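Local structure of BolA-like protein (Babesia bovis, 3O2E) at residues 34-39 / 73-78. The protein is of unknown function but belongs to the BolA/IbaG family and may, like relatives, take part in binding [2Fe-2S] clusters. Residues are numbered along the deposited sequence; the frame is centred on the assembly and turned at random.
Sequences SMLSPQ and RLVNSA
Met35 and Ala78, each in the final turns of its helix, bring their CA atoms to 5.9 Å, while Leu36, the next residue, has Val75, a turn back from Ala78, as its CA neighbour at 7.8 Å. No hydrogen bond joins the two segments; the contact rests on Met35 and Leu36. Met35 runs out extended, CG anti to the backbone N (chi1 -173°), and bends only at chi3, which lays the thioether along the last turn of 73-78. Its SD lies 3.4 Å from Ser77 OG and 3.8 Å from Ala78 CB, and CE also reaches the serine hydroxyl, while the methionine CB rests on Ala78 CB. That hydroxyl turns back into its own helix and donates to Leu74 O at 3.2 Å. The same carbonyl also accepts from Ala78 N, the two donors approaching one face of its plane. In this alpha/beta BolA-family fold, helices 25-36 and 68-78 pack beside each other against a three-stranded mixed sheet, and the contact joins the C-terminal end of one to that of the other. Leu36 works on the buried side: its CD2 meets Leu74 CG at 3.7 Å, the two leucine side chains running antiparallel alongside one another. The other methyl, CD1, touches Val75 CG2 at 3.8 Å, with the valine side chain set roughly perpendicular to that of the leucine. The CB of Val75 heads away from 34-39, and the side chain also packs on Ile58, Phe89 and Met91 of the sheet. Beyond Leu36, Ser37 takes positive phi (42°) and ends the helix, and the chain turns into strand 40-45, with Leu36 O accepting a hydrogen bond from Ser60 OG.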
ATOM      1  N   SER A  34       2.303   6.724   7.253  1.00 16.04           N
ATOM      2  CA  SER A  34       2.841   6.680   8.597  1.00 18.05           C
ATOM      3  C   SER A  34       4.002   5.669   8.723  1.00 17.90           C
ATOM      4  O   SER A  34       5.052   6.014   9.284  1.00 16.64           O
ATOM      5  CB  SER A  34       1.737   6.381   9.586  1.00 19.55           C
ATOM      6  OG  SER A  34       2.304   6.166  10.856  1.00 25.60           O
ATOM      7  N   MET A  35       3.824   4.453   8.174  1.00 17.09           N
ATOM      8  CA  MET A  35       4.841   3.387   8.319  1.00 17.58           C
ATOM      9  C   MET A  35       5.984   3.460   7.295  1.00 16.22           C
ATOM     10  O   MET A  35       7.149   3.217   7.639  1.00 17.28           O
ATOM     11  CB  MET A  35       4.202   1.999   8.312  1.00 17.62           C
ATOM     12  CG  MET A  35       5.228   0.898   8.645  1.00 23.30           C
ATOM     13  SD  MET A  35       4.782  -0.827   8.724  0.66 26.31           S
ATOM     14  CE  MET A  35       4.185  -1.036  10.419  1.00 22.77           C
ATOM     15  N   LEU A  36       5.653   3.803   6.051  1.00 14.36           N
ATOM     16  CA  LEU A  36       6.570   3.647   4.943  1.00 14.04           C
ATOM     17  C   LEU A  36       7.146   4.940   4.377  1.00 13.85           C
ATOM     18  O   LEU A  36       8.068   4.866   3.593  1.00 14.24           O
ATOM     19  CB  LEU A  36       5.917   2.850   3.842  1.00 13.44           C
ATOM     20  CG  LEU A  36       5.274   1.550   4.272  1.00 14.57           C
ATOM     21  CD1 LEU A  36       4.410   1.041   3.093  1.00 14.28           C
ATOM     22  CD2 LEU A  36       6.311   0.551   4.707  1.00 16.65           C
ATOM     23  N   SER A  37       6.633   6.101   4.812  1.00 13.83           N
ATOM     24  CA  SER A  37       7.185   7.389   4.475  1.00 14.36           C
ATOM     25  C   SER A  37       7.569   7.425   2.995  1.00 14.31           C
ATOM     26  O   SER A  37       8.709   7.733   2.657  1.00 15.61           O
ATOM     27  CB  SER A  37       8.379   7.662   5.381  1.00 14.41           C
ATOM     28  OG  SER A  37       7.924   7.795   6.720  1.00 15.29           O
ATOM     29  N   PRO A  38       6.609   7.097   2.111  1.00 13.94           N
ATOM     30  CA  PRO A  38       6.955   6.974   0.687  1.00 13.88           C
ATOM     31  C   PRO A  38       7.313   8.299   0.041  1.00 13.53           C
ATOM     32  O   PRO A  38       6.860   9.330   0.475  1.00 13.61           O
ATOM     33  CB  PRO A  38       5.682   6.375   0.054  1.00 12.62           C
ATOM     34  CG  PRO A  38       4.543   6.923   0.916  1.00 14.87           C
ATOM     35  CD  PRO A  38       5.153   6.968   2.341  1.00 14.50           C
ATOM     36  N   GLN A  39       8.143   8.246  -0.996  1.00 14.15           N
ATOM     37  CA  GLN A  39       8.429   9.390  -1.875  1.00 13.80           C
ATOM     38  C   GLN A  39       7.260   9.584  -2.828  1.00 14.30           C
ATOM     39  O   GLN A  39       7.012  10.666  -3.325  1.00 13.82           O
ATOM     40  CB  GLN A  39       9.708   9.098  -2.710  1.00 14.51           C
ATOM     41  CG  GLN A  39      11.054   9.103  -1.947  1.00 13.95           C
ATOM     42  CD  GLN A  39      11.219   7.982  -0.925  1.00 15.53           C
ATOM     43  OE1 GLN A  39      10.818   6.840  -1.145  1.00 15.31           O
ATOM     44  NE2 GLN A  39      11.781   8.318   0.216  1.00 15.99           N
ATOM     45  N   ARG A  73       5.083  -8.054   2.839  1.00 17.55           N
ATOM     46  CA  ARG A  73       4.904  -8.159   4.282  1.00 17.65           C
ATOM     47  C   ARG A  73       4.912  -6.841   5.030  1.00 17.44           C
ATOM     48  O   ARG A  73       4.094  -6.600   5.933  1.00 18.55           O
ATOM     49  CB  ARG A  73       5.947  -9.106   4.839  1.00 18.26           C
ATOM     50  CG  ARG A  73       5.666 -10.494   4.416  1.00 17.96           C
ATOM     51  CD  ARG A  73       6.857 -11.356   4.552  1.00 21.70           C
ATOM     52  NE  ARG A  73       6.463 -12.736   4.532  1.00 23.10           N
ATOM     53  CZ  ARG A  73       7.253 -13.760   4.281  1.00 28.81           C
ATOM     54  NH1 ARG A  73       8.524 -13.582   3.970  1.00 32.16           N
ATOM     55  NH2 ARG A  73       6.756 -14.985   4.334  1.00 31.30           N
ATOM     56  N   LEU A  74       5.838  -5.971   4.663  1.00 17.68           N
ATOM     57  CA  LEU A  74       5.933  -4.684   5.309  1.00 17.43           C
ATOM     58  C   LEU A  74       4.679  -3.833   5.070  1.00 14.98           C
ATOM     59  O   LEU A  74       4.208  -3.154   5.949  1.00 14.55           O
ATOM     60  CB  LEU A  74       7.182  -3.981   4.787  1.00 18.64           C
ATOM     61  CG  LEU A  74       7.757  -2.773   5.503  1.00 21.66           C
ATOM     62  CD1 LEU A  74       8.157  -3.103   6.920  1.00 25.22           C
ATOM     63  CD2 LEU A  74       8.959  -2.282   4.705  1.00 21.03           C
ATOM     64  N   VAL A  75       4.182  -3.831   3.856  1.00 13.89           N
ATOM     65  CA  VAL A  75       2.956  -3.089   3.534  1.00 14.13           C
ATOM     66  C   VAL A  75       1.760  -3.643   4.262  1.00 14.09           C
ATOM     67  O   VAL A  75       0.975  -2.888   4.840  1.00 15.53           O
ATOM     68  CB  VAL A  75       2.736  -3.047   2.035  1.00 13.41           C
ATOM     69  CG1 VAL A  75       1.421  -2.336   1.686  1.00 13.39           C
ATOM     70  CG2 VAL A  75       3.949  -2.366   1.403  1.00 15.59           C
ATOM     71  N   ASN A  76       1.635  -4.963   4.306  1.00 15.57           N
ATOM     72  CA  ASN A  76       0.514  -5.583   5.010  1.00 15.22           C
ATOM     73  C   ASN A  76       0.593  -5.330   6.490  1.00 15.80           C
ATOM     74  O   ASN A  76      -0.404  -5.117   7.128  1.00 14.62           O
ATOM     75  CB  ASN A  76       0.506  -7.059   4.780  1.00 16.13           C
ATOM     76  CG  ASN A  76       0.185  -7.420   3.375  1.00 17.10           C
ATOM     77  OD1 ASN A  76      -0.500  -6.690   2.653  1.00 16.12           O
ATOM     78  ND2 ASN A  76       0.655  -8.569   2.978  1.00 17.85           N
ATOM     79  N   SER A  77       1.802  -5.285   7.037  1.00 17.12           N
ATOM     80  CA  SER A  77       1.945  -4.945   8.438  1.00 17.87           C
ATOM     81  C   SER A  77       1.504  -3.498   8.791  1.00 16.98           C
ATOM     82  O   SER A  77       1.064  -3.256   9.890  1.00 17.14           O
ATOM     83  CB  SER A  77       3.346  -5.268   8.936  1.00 19.49           C
ATOM     84  OG  SER A  77       4.097  -4.100   8.988  1.00 23.21           O
ATOM     85  N   ALA A  78       1.645  -2.558   7.864  1.00 16.80           N
ATOM     86  CA  ALA A  78       1.119  -1.195   8.020  1.00 16.84           C
ATOM     87  C   ALA A  78      -0.395  -1.128   8.180  1.00 17.18           C
ATOM     88  O   ALA A  78      -0.939  -0.283   8.920  1.00 17.25           O
ATOM     89  CB  ALA A  78       1.579  -0.348   6.830  1.00 15.88           C
TER